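Local coordinates for protein telomerase reverse transcriptase (Candida tropicalis MYA-3404, PDB 6ZD1) that probably extends chromosome ends as a reverse transcriptase, adding telomeric repeats by copying a template carried in the RNA component of telomerase, at residues I37-V40 against V41-I45; K266-E269 against K270-I274; K518-I521 against S522-E525. All blocks are in the same frame, centred on the assembly; numbering follows the deposited sequence.

In the fold
The three contacts are each local, made within a few residues of continuous chain, and they follow one another along the sequence. Contact 1 sits in helix 36-50, contact 2 near the start of the long helix 263-298, and contact 3 where helix 511-520 gives way to loop. The centres of contacts 1 and 2 are about 39 Å apart, with nearest atoms about 26 Å apart. Contacts 2 and 3 both belong to the reverse transcriptase region, yet their centres are about 48 Å apart. Contacts 1 and 3 lie on opposite sides of the chain's centre, their own centres about 71 Å apart. No two touch, and this apo model holds no RNA or DNA to relate them to.

Contact 1 of 3, residues I37-V40 against V41-I45; sequences IKNV and VSRII
Asn39 and Arg43 meet through their polar ends, one helical turn apart, with the amide and guanidinium planes turned 61° against each other. The bond runs from Arg43 NH1 to Asn39 OD1 at 2.8 Å. It lies in the plane of the amide carbonyl, but the oxygen is tilted 25° out of the guanidinium plane, and the N-H is bent away from a straight line to it. Arg43 gets there by folding at its second and third torsions, which lays its CD against Asn39 OD1 and turns NH1 back along the helix. NH2 of the same guanidinium forms a salt bridge with Asp97, so two partners hold the group.

On the buried side, Val40 and Ile44 lie alongside each other and point the same way: Val40 CG1 is 3.7 Å from Ile44 CD1. Both touch Tyr163 of helix 158-179. Ile37 and Val41 meet more loosely, through their CG2 methyls at 4.2 Å, and Val41 also packs on Val11 of helix 8-14.

Ser42 turns back on its own helix. With OG beside its backbone N (chi1 -57°), the hydroxyl donates to Lys38 O at 2.6 Å, while Ser42 N reaches that oxygen at 3.0 Å from the other face of the carbonyl plane. One acceptor thus takes two donors from a single residue. Together these i to i+4 pairs are typical of an amphipathic alpha-helix, here helix 36-50, with aliphatic groups turned against helices 8-14 and 158-179 and the Asn39-Arg43 pair along a more polar flank.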
loop_
_atom_site.group_PDB
_atom_site.type_symbol
_atom_site.label_atom_id
_atom_site.label_comp_id
_atom_site.label_asym_id
_atom_site.label_seq_id
_atom_site.Cartn_x
_atom_site.Cartn_y
_atom_site.Cartn_z
ATOM N N ILE A 37 -12.399 -12.590 -37.093
ATOM C CA ILE A 37 -12.461 -12.273 -35.670
ATOM C C ILE A 37 -13.683 -12.925 -35.040
ATOM O O ILE A 37 -13.587 -13.610 -34.015
ATOM C CB ILE A 37 -12.466 -10.749 -35.457
ATOM C CG1 ILE A 37 -11.191 -10.135 -36.032
ATOM C CG2 ILE A 37 -12.612 -10.419 -33.977
ATOM C CD1 ILE A 37 -9.930 -10.758 -35.484
ATOM N N LYS A 38 -14.852 -12.729 -35.654
ATOM C CA LYS A 38 -16.065 -13.343 -35.127
ATOM C C LYS A 38 -15.957 -14.861 -35.123
ATOM O O LYS A 38 -16.568 -15.526 -34.278
ATOM C CB LYS A 38 -17.276 -12.891 -35.944
ATOM C CG LYS A 38 -18.613 -13.314 -35.360
ATOM C CD LYS A 38 -19.774 -12.829 -36.213
ATOM C CE LYS A 38 -19.816 -11.310 -36.265
ATOM N NZ LYS A 38 -20.942 -10.807 -37.101
ATOM N N ASN A 39 -15.166 -15.426 -36.036
ATOM C CA ASN A 39 -14.960 -16.870 -36.032
ATOM C C ASN A 39 -14.196 -17.309 -34.790
ATOM O O ASN A 39 -14.526 -18.331 -34.178
ATOM C CB ASN A 39 -14.224 -17.300 -37.301
ATOM C CG ASN A 39 -14.244 -18.804 -37.506
ATOM O OD1 ASN A 39 -13.434 -19.532 -36.934
ATOM N ND2 ASN A 39 -15.171 -19.274 -38.329
ATOM N N VAL A 40 -13.195 -16.528 -34.381
ATOM C CA VAL A 40 -12.422 -16.885 -33.198
ATOM C C VAL A 40 -13.233 -16.632 -31.936
ATOM O O VAL A 40 -13.291 -17.484 -31.042
ATOM C CB VAL A 40 -11.091 -16.113 -33.175
ATOM C CG1 VAL A 40 -10.316 -16.420 -31.896
ATOM C CG2 VAL A 40 -10.262 -16.453 -34.401
ATOM N N VAL A 41 -13.891 -15.472 -31.850
ATOM C CA VAL A 41 -14.656 -15.149 -30.650
ATOM C C VAL A 41 -15.763 -16.172 -30.438
ATOM O O VAL A 41 -16.041 -16.582 -29.304
ATOM C CB VAL A 41 -15.217 -13.717 -30.734
ATOM C CG1 VAL A 41 -16.080 -13.417 -29.521
ATOM C CG2 VAL A 41 -14.085 -12.709 -30.841
ATOM N N SER A 42 -16.383 -16.632 -31.529
ATOM C CA SER A 42 -17.438 -17.629 -31.401
ATOM C C SER A 42 -16.884 -18.945 -30.877
ATOM O O SER A 42 -17.491 -19.578 -30.007
ATOM C CB SER A 42 -18.129 -17.846 -32.747
ATOM O OG SER A 42 -18.661 -16.635 -33.250
ATOM N N ARG A 43 -15.717 -19.360 -31.373
ATOM C CA ARG A 43 -15.150 -20.627 -30.928
ATOM C C ARG A 43 -14.644 -20.546 -29.494
ATOM O O ARG A 43 -14.697 -21.544 -28.766
ATOM C CB ARG A 43 -14.031 -21.057 -31.873
ATOM C CG ARG A 43 -14.542 -21.620 -33.186
ATOM C CD ARG A 43 -13.596 -21.306 -34.322
ATOM N NE ARG A 43 -12.286 -21.916 -34.141
ATOM C CZ ARG A 43 -11.167 -21.432 -34.664
ATOM N NH1 ARG A 43 -11.200 -20.321 -35.386
ATOM N NH2 ARG A 43 -10.015 -22.053 -34.456
ATOM N N ILE A 44 -14.170 -19.376 -29.065
ATOM C CA ILE A 44 -13.738 -19.225 -27.680
ATOM C C ILE A 44 -14.941 -19.255 -26.748
ATOM O O ILE A 44 -14.949 -19.971 -25.740
ATOM C CB ILE A 44 -12.922 -17.934 -27.507
ATOM C CG1 ILE A 44 -11.600 -18.041 -28.270
ATOM C CG2 ILE A 44 -12.679 -17.654 -26.029
ATOM C CD1 ILE A 44 -10.754 -16.794 -28.203
ATOM N N ILE A 45 -15.987 -18.496 -27.086
ATOM C CA ILE A 45 -17.194 -18.483 -26.265
ATOM C C ILE A 45 -17.832 -19.867 -26.239
ATOM O O ILE A 45 -18.356 -20.308 -25.209
ATOM C CB ILE A 45 -18.170 -17.404 -26.771
ATOM C CG1 ILE A 45 -17.581 -16.014 -26.534
ATOM C CG2 ILE A 45 -19.516 -17.518 -26.076
ATOM C CD1 ILE A 45 -18.515 -14.882 -26.908
#

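Contact 2 of 3, residues K266-E269 against K270-I274; sequences KQKE and KWDYI
Lys268 reaches forward one turn to Asp272, and its chain can be followed atom by atom. From CB it leaves with CG anti to the backbone N (chi1 -163°), then bends at chi2 and runs extended to the end. That single bend carries CD to 3.4 Å from Asp272 OD2, and CE stays close to the same oxygen at 3.6 Å. The ammonium at the tip straddles the carboxylate: NZ is 2.9 Å from Asp272 OD2, on the syn lone pair of that oxygen, and makes a weaker bond of 3.2 Å to Asp272 OD1. The two side chains are set at a slant to each other, and the lysine grips the carboxylate by both oxygens.

This is an i to i+4 salt bridge on the surface of an alpha-helix, early in helix 263-298 of the reverse transcriptase region. Beneath it the i to i+4 backbone bond is present, Asp272 N to Lys268 O at 3.2 Å, so the same two residues are joined by main chain and side chain.

One residue back, Trp271 lays the edge of its indole beside Gln267 O, with CD1 at 3.3 Å and that oxygen near the ring plane, while its own N makes a weak bond to the same oxygen. Ile274 CD1 lies over one face of the indole, near the periphery. Glu269 and Lys270 send their polar ends elsewhere: the carboxylate of Glu269 accepts from Ser253 N, and Lys270 NZ forms a salt bridge with Asp378.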
loop_
_atom_site.group_PDB
_atom_site.type_symbol
_atom_site.label_atom_id
_atom_site.label_comp_id
_atom_site.label_asym_id
_atom_site.label_seq_id
_atom_site.Cartn_x
_atom_site.Cartn_y
_atom_site.Cartn_z
ATOM N N LYS A 266 -27.338 3.572 -4.590
ATOM C CA LYS A 266 -25.920 3.320 -4.351
ATOM C C LYS A 266 -25.057 4.382 -5.017
ATOM O O LYS A 266 -24.021 4.786 -4.473
ATOM C CB LYS A 266 -25.537 1.925 -4.850
ATOM C CG LYS A 266 -24.076 1.572 -4.620
ATOM C CD LYS A 266 -23.763 0.146 -5.041
ATOM C CE LYS A 266 -22.293 -0.174 -4.814
ATOM N NZ LYS A 266 -21.958 -1.588 -5.141
ATOM N N GLN A 267 -25.462 4.843 -6.201
ATOM C CA GLN A 267 -24.735 5.923 -6.854
ATOM C C GLN A 267 -24.896 7.232 -6.090
ATOM O O GLN A 267 -23.934 7.999 -5.954
ATOM C CB GLN A 267 -25.219 6.074 -8.293
ATOM C CG GLN A 267 -24.528 7.167 -9.070
ATOM C CD GLN A 267 -25.310 7.571 -10.299
ATOM O OE1 GLN A 267 -26.526 7.378 -10.367
ATOM N NE2 GLN A 267 -24.617 8.133 -11.282
ATOM N N LYS A 268 -26.100 7.496 -5.573
ATOM C CA LYS A 268 -26.337 8.715 -4.805
ATOM C C LYS A 268 -25.486 8.736 -3.542
ATOM O O LYS A 268 -24.827 9.736 -3.239
ATOM C CB LYS A 268 -27.824 8.834 -4.456
ATOM C CG LYS A 268 -28.281 10.233 -4.022
ATOM C CD LYS A 268 -28.036 10.512 -2.542
ATOM C CE LYS A 268 -28.390 11.948 -2.183
ATOM N NZ LYS A 268 -28.021 12.284 -0.778
ATOM N N GLU A 269 -25.492 7.636 -2.787
ATOM C CA GLU A 269 -24.715 7.598 -1.557
ATOM C C GLU A 269 -23.221 7.502 -1.828
ATOM O O GLU A 269 -22.425 7.916 -0.978
ATOM C CB GLU A 269 -25.172 6.429 -0.686
ATOM C CG GLU A 269 -26.619 6.544 -0.242
ATOM C CD GLU A 269 -27.001 5.499 0.784
ATOM O OE1 GLU A 269 -28.070 5.650 1.413
ATOM O OE2 GLU A 269 -26.230 4.532 0.962
ATOM N N LYS A 270 -22.827 6.994 -2.996
ATOM C CA LYS A 270 -21.412 6.987 -3.348
ATOM C C LYS A 270 -20.865 8.406 -3.417
ATOM O O LYS A 270 -19.748 8.673 -2.957
ATOM C CB LYS A 270 -21.205 6.257 -4.678
ATOM C CG LYS A 270 -19.766 6.241 -5.170
ATOM C CD LYS A 270 -18.833 5.628 -4.139
ATOM C CE LYS A 270 -17.375 5.749 -4.560
ATOM N NZ LYS A 270 -17.088 5.002 -5.815
ATOM N N TRP A 271 -21.652 9.340 -3.961
ATOM C CA TRP A 271 -21.237 10.737 -4.019
ATOM C C TRP A 271 -21.402 11.454 -2.688
ATOM O O TRP A 271 -20.721 12.460 -2.456
ATOM C CB TRP A 271 -22.019 11.477 -5.108
ATOM C CG TRP A 271 -21.505 11.182 -6.471
ATOM C CD1 TRP A 271 -21.963 10.228 -7.332
ATOM C CD2 TRP A 271 -20.409 11.825 -7.128
ATOM N NE1 TRP A 271 -21.225 10.247 -8.493
ATOM C CE2 TRP A 271 -20.264 11.217 -8.392
ATOM C CE3 TRP A 271 -19.538 12.862 -6.773
ATOM C CZ2 TRP A 271 -19.287 11.614 -9.302
ATOM C CZ3 TRP A 271 -18.567 13.253 -7.678
ATOM C CH2 TRP A 271 -18.449 12.629 -8.927
ATOM N N ASP A 272 -22.283 10.964 -1.813
ATOM C CA ASP A 272 -22.305 11.471 -0.446
ATOM C C ASP A 272 -20.972 11.218 0.245
ATOM O O ASP A 272 -20.415 12.119 0.882
ATOM C CB ASP A 272 -23.447 10.826 0.338
ATOM C CG ASP A 272 -24.796 11.428 0.008
ATOM O OD1 ASP A 272 -24.849 12.638 -0.296
ATOM O OD2 ASP A 272 -25.804 10.693 0.060
ATOM N N TYR A 273 -20.426 10.006 0.101
ATOM C CA TYR A 273 -19.128 9.715 0.700
ATOM C C TYR A 273 -18.032 10.548 0.050
ATOM O O TYR A 273 -17.177 11.108 0.745
ATOM C CB TYR A 273 -18.808 8.224 0.579
ATOM C CG TYR A 273 -17.543 7.805 1.304
ATOM C CD1 TYR A 273 -16.313 7.800 0.656
ATOM C CD2 TYR A 273 -17.581 7.417 2.639
ATOM C CE1 TYR A 273 -15.156 7.420 1.318
ATOM C CE2 TYR A 273 -16.431 7.038 3.307
ATOM C CZ TYR A 273 -15.221 7.040 2.644
ATOM O OH TYR A 273 -14.075 6.662 3.308
ATOM N N ILE A 274 -18.064 10.662 -1.281
ATOM C CA ILE A 274 -17.083 11.469 -2.000
ATOM C C ILE A 274 -17.097 12.907 -1.498
ATOM O O ILE A 274 -16.041 13.524 -1.305
ATOM C CB ILE A 274 -17.344 11.397 -3.516
ATOM C CG1 ILE A 274 -17.052 9.997 -4.049
ATOM C CG2 ILE A 274 -16.511 12.429 -4.260
ATOM C CD1 ILE A 274 -17.334 9.854 -5.527
#

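Contact 3 of 3, residues K518-I521 against S522-E525; sequences KDKI and SSNE
The helix runs to Lys520, and from Ile521 the backbone leaves it, psi opening to 1° there and swinging to -173° at Ser523, while the polar contacts across the turn come largely from serine hydroxyls. Ser522 OG meets Lys518 O, four residues back, at 2.9 Å. It sits almost straight out from the oxygen, the C=O...OG angle being 173°, so the hydroxyl takes up a carbonyl of the final helical turn.

Ser523 turns to the carbonyl two residues further on, that of Lys520. Its OG is held between the backbone N and the carbonyl carbon, and it donates to Lys520 O at 2.9 Å from well off the C=O axis. The backbone N of Ser523 adds a weak, longer bond to the same oxygen, so one residue clasps Lys520 O twice. These bonds lie at the C-terminal end of helix 511-520, in the reverse transcriptase region, where the chain leaves for the loop that leads to strand 539-541.

Ser523 OG also receives a weak bond from Glu525 N at 3.5 Å, a weak ST turn that joins the start of the loop to the helix end. Glu525 itself comes back across Lys520 at about a right angle. Its OE1 meets the aliphatic part of the lysine, 3.9 Å from Lys520 CG, while the ammonium stays 5.7 Å from that oxygen (NZ to OE1). Lys520 instead makes a cation-pi contact with Phe485, and Lys518 NZ pairs with Glu540 of strand 539-541.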
loop_
_atom_site.group_PDB
_atom_site.type_symbol
_atom_site.label_atom_id
_atom_site.label_comp_id
_atom_site.label_asym_id
_atom_site.label_seq_id
_atom_site.Cartn_x
_atom_site.Cartn_y
_atom_site.Cartn_z
ATOM N N LYS A 518 14.014 1.386 31.396
ATOM C CA LYS A 518 13.783 -0.050 31.505
ATOM C C LYS A 518 12.762 -0.374 32.588
ATOM O O LYS A 518 12.057 -1.387 32.489
ATOM C CB LYS A 518 15.108 -0.765 31.787
ATOM C CG LYS A 518 15.065 -2.280 31.676
ATOM C CD LYS A 518 16.460 -2.855 31.899
ATOM C CE LYS A 518 16.465 -4.374 31.835
ATOM N NZ LYS A 518 17.835 -4.923 32.058
ATOM N N ASP A 519 12.639 0.481 33.605
ATOM C CA ASP A 519 11.660 0.259 34.659
ATOM C C ASP A 519 10.309 0.855 34.326
ATOM O O ASP A 519 9.295 0.421 34.885
ATOM C CB ASP A 519 12.138 0.860 35.984
ATOM C CG ASP A 519 13.315 0.114 36.573
ATOM O OD1 ASP A 519 13.500 -1.075 36.229
ATOM O OD2 ASP A 519 14.051 0.712 37.383
ATOM N N LYS A 520 10.268 1.831 33.427
ATOM C CA LYS A 520 8.985 2.396 33.056
ATOM C C LYS A 520 8.259 1.542 32.023
ATOM O O LYS A 520 7.026 1.477 32.043
ATOM C CB LYS A 520 9.174 3.817 32.542
ATOM C CG LYS A 520 7.874 4.468 32.225
ATOM C CD LYS A 520 7.977 5.953 32.280
ATOM C CE LYS A 520 6.939 6.511 31.368
ATOM N NZ LYS A 520 7.491 6.661 29.995
ATOM N N ILE A 521 8.993 0.862 31.137
ATOM C CA ILE A 521 8.351 -0.028 30.170
ATOM C C ILE A 521 8.040 -1.389 30.765
ATOM O O ILE A 521 7.511 -2.257 30.059
ATOM C CB ILE A 521 9.208 -0.218 28.901
ATOM C CG1 ILE A 521 10.465 -1.032 29.197
ATOM C CG2 ILE A 521 9.591 1.126 28.304
ATOM C CD1 ILE A 521 11.388 -1.167 27.995
ATOM N N SER A 522 8.356 -1.605 32.043
ATOM C CA SER A 522 7.982 -2.817 32.754
ATOM C C SER A 522 6.871 -2.591 33.768
ATOM O O SER A 522 6.342 -3.568 34.313
ATOM C CB SER A 522 9.201 -3.419 33.463
ATOM O OG SER A 522 10.239 -3.688 32.539
ATOM N N SER A 523 6.521 -1.339 34.049
ATOM C CA SER A 523 5.390 -1.022 34.909
ATOM C C SER A 523 4.109 -1.076 34.078
ATOM O O SER A 523 4.116 -1.466 32.909
ATOM C CB SER A 523 5.592 0.342 35.564
ATOM O OG SER A 523 5.653 1.370 34.586
ATOM N N ASN A 524 2.987 -0.673 34.671
ATOM C CA ASN A 524 1.722 -0.612 33.956
ATOM C C ASN A 524 1.345 0.818 33.602
ATOM O O ASN A 524 0.189 1.087 33.257
ATOM C CB ASN A 524 0.613 -1.268 34.779
ATOM C CG ASN A 524 0.418 -0.605 36.127
ATOM O OD1 ASN A 524 1.306 0.085 36.629
ATOM N ND2 ASN A 524 -0.748 -0.819 36.728
ATOM N N GLU A 525 2.310 1.738 33.656
ATOM C CA GLU A 525 1.996 3.149 33.494
ATOM C C GLU A 525 1.670 3.505 32.056
ATOM O O GLU A 525 1.096 4.570 31.813
ATOM C CB GLU A 525 3.164 4.010 33.977
ATOM C CG GLU A 525 3.305 4.083 35.478
ATOM C CD GLU A 525 4.445 4.982 35.899
ATOM O OE1 GLU A 525 5.416 5.114 35.123
ATOM O OE2 GLU A 525 4.366 5.563 37.000
#